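Local coordinates for protein 5'-nucleotidase SURE (Aquifex aeolicus, PDB 2WQK) that probably hydrolyses nucleoside 5'-monophosphates to nucleosides and phosphate, using one divalent metal cation per subunit, at residues A[84-89]-A[118-123]. Numbering follows the deposited sequence. Where two conformers were deposited one is given.
Sequences KKPDLV and LGIPSI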
loop_
_atom_site.group_PDB
_atom_site.type_symbol
_atom_site.label_atom_id
_atom_site.label_comp_id
_atom_site.label_asym_id
_atom_site.label_seq_id
_atom_site.Cartn_x
_atom_site.Cartn_y
_atom_site.Cartn_z
ATOM N N LYS A 84 0.409 -29.802 -15.649
ATOM C CA LYS A 84 -0.636 -30.792 -15.779
ATOM C C LYS A 84 -1.913 -30.139 -15.261
ATOM O O LYS A 84 -2.009 -29.817 -14.079
ATOM C CB LYS A 84 -0.301 -32.071 -14.994
ATOM C CG LYS A 84 -1.373 -33.166 -15.186
ATOM C CD LYS A 84 -0.945 -34.492 -14.581
ATOM C CE LYS A 84 -1.849 -35.626 -15.025
ATOM N NZ LYS A 84 -3.206 -35.465 -14.460
ATOM N N LYS A 85 -2.881 -29.956 -16.140
ATOM C CA LYS A 85 -4.097 -29.269 -15.728
ATOM C C LYS A 85 -4.870 -30.071 -14.680
ATOM O O LYS A 85 -5.116 -31.287 -14.865
ATOM C CB LYS A 85 -5.011 -28.985 -16.907
ATOM C CG LYS A 85 -4.411 -28.038 -17.912
ATOM C CD LYS A 85 -5.358 -27.818 -19.050
ATOM C CE LYS A 85 -4.811 -26.799 -20.034
ATOM N NZ LYS A 85 -3.716 -27.355 -20.863
ATOM N N PRO A 86 -5.293 -29.382 -13.601
ATOM C CA PRO A 86 -6.148 -30.017 -12.635
ATOM C C PRO A 86 -7.549 -30.133 -13.224
ATOM O O PRO A 86 -7.817 -29.544 -14.308
ATOM C CB PRO A 86 -6.068 -29.061 -11.456
ATOM C CG PRO A 86 -5.966 -27.738 -12.121
ATOM C CD PRO A 86 -5.086 -27.955 -13.266
ATOM N N ASP A 87 -8.448 -30.855 -12.541
ATOM C CA ASP A 87 -9.806 -30.972 -13.002
ATOM C C ASP A 87 -10.553 -29.646 -12.890
ATOM O O ASP A 87 -11.422 -29.355 -13.735
ATOM C CB ASP A 87 -10.535 -32.080 -12.241
ATOM C CG ASP A 87 -9.923 -33.437 -12.527
ATOM O OD1 ASP A 87 -10.399 -34.055 -13.491
ATOM O OD2 ASP A 87 -8.920 -33.832 -11.886
ATOM N N LEU A 88 -10.253 -28.916 -11.827
ATOM C CA LEU A 88 -10.875 -27.612 -11.570
ATOM C C LEU A 88 -9.901 -26.687 -10.870
ATOM O O LEU A 88 -9.005 -27.131 -10.150
ATOM C CB LEU A 88 -12.110 -27.721 -10.641
ATOM C CG LEU A 88 -13.347 -28.494 -11.120
ATOM C CD1 LEU A 88 -14.301 -28.871 -9.959
ATOM C CD2 LEU A 88 -14.111 -27.717 -12.150
ATOM N N VAL A 89 -10.073 -25.379 -11.159
ATOM C CA VAL A 89 -9.507 -24.330 -10.343
ATOM C C VAL A 89 -10.664 -23.759 -9.537
ATOM O O VAL A 89 -11.742 -23.448 -10.100
ATOM C CB VAL A 89 -8.846 -23.195 -11.192
ATOM C CG1 VAL A 89 -8.584 -22.000 -10.303
ATOM C CG2 VAL A 89 -7.591 -23.756 -11.898
ATOM N N LEU A 118 -6.544 -20.223 -18.528
ATOM C CA LEU A 118 -5.586 -21.296 -18.712
ATOM C C LEU A 118 -6.208 -22.568 -19.284
ATOM O O LEU A 118 -5.482 -23.567 -19.454
ATOM C CB LEU A 118 -4.915 -21.629 -17.375
ATOM C CG LEU A 118 -3.906 -20.593 -16.878
ATOM C CD1 LEU A 118 -3.390 -20.873 -15.464
ATOM C CD2 LEU A 118 -2.702 -20.450 -17.810
ATOM N N GLY A 119 -7.521 -22.565 -19.554
ATOM C CA GLY A 119 -8.168 -23.713 -20.154
ATOM C C GLY A 119 -8.661 -24.739 -19.171
ATOM O O GLY A 119 -8.817 -25.939 -19.534
ATOM N N ILE A 120 -8.907 -24.294 -17.931
ATOM C CA ILE A 120 -9.341 -25.218 -16.861
ATOM C C ILE A 120 -10.718 -24.766 -16.359
ATOM O O ILE A 120 -10.894 -23.595 -16.081
ATOM C CB ILE A 120 -8.370 -25.180 -15.657
ATOM C CG1 ILE A 120 -6.905 -25.398 -16.089
ATOM C CG2 ILE A 120 -8.857 -26.186 -14.595
ATOM C CD1 ILE A 120 -5.818 -24.821 -15.161
ATOM N N PRO A 121 -11.686 -25.674 -16.226
ATOM C CA PRO A 121 -12.997 -25.303 -15.687
ATOM C C PRO A 121 -12.800 -24.732 -14.274
ATOM O O PRO A 121 -11.977 -25.255 -13.480
ATOM C CB PRO A 121 -13.785 -26.609 -15.680
ATOM C CG PRO A 121 -13.012 -27.508 -16.629
ATOM C CD PRO A 121 -11.618 -27.092 -16.613
ATOM N N SER A 122 -13.566 -23.675 -13.952
ATOM C CA SER A 122 -13.269 -22.908 -12.744
ATOM C C SER A 122 -14.508 -22.350 -12.063
ATOM O O SER A 122 -15.487 -22.037 -12.724
ATOM C CB SER A 122 -12.256 -21.799 -12.999
ATOM O OG SER A 122 -11.080 -22.247 -13.657
ATOM N N ILE A 123 -14.427 -22.218 -10.738
ATOM C CA ILE A 123 -15.544 -21.768 -9.910
ATOM C C ILE A 123 -15.011 -20.904 -8.788
ATOM O O ILE A 123 -14.005 -21.239 -8.156
ATOM C CB ILE A 123 -16.284 -22.973 -9.237
ATOM C CG1 ILE A 123 -16.645 -24.049 -10.242
ATOM C CG2 ILE A 123 -17.474 -22.485 -8.498
ATOM C CD1 ILE A 123 -17.239 -25.337 -9.586
#
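V89 and S122 pair in parallel where strands 88-94 and 122-128 begin side by side, the two strands of a beta-alpha-beta crossover whose helix, 107-117, returns the chain along the central mixed sheet. Two backbone bonds join them: V89 N donates to P121 O (3.0 Å), and V89 O accepts I123 N, which lies nearly in line with the V89 carbonyl bond. The same two carbonyl oxygens also receive the CA-H groups of L88 and S122. Ahead of the strands, I120 points its side chain toward 84-89. Its CB lies against V89 CG2. From there the side chain forks: CG2, set anti to the backbone N by chi1 of -52°, reaches P86 O at 3.5 Å and lies close to V89 N, while CG1 lies alongside the aliphatic chain of K85. The tip, CD1, touches both P86 CD (3.7 Å) and V89 CG2 (3.9 Å), the I120 side chain crossing those of P86 and V89 at about a right angle. Cut back to an alanine, I120 would probably leave P86 CD and V89 CG2 without their apolar partner and open a gap beside the K85 chain. That chain runs past I120 to the Schellman motif at G119 that ends helix 107-117; in one of its two conformers, CE comes 3.4 Å from L118 O. Beside the strand start, L88 CD2 packs on P121 CB at 3.7 Å, and helix 135-152 covers L88 and I123 through V149. On the V89 side of the sheet, S122 OG, beside its backbone N (chi1 -51°), meets V89 CB and turns back to donate to I120 O at 2.8 Å, approaching from above the carbonyl plane, 46° out of it.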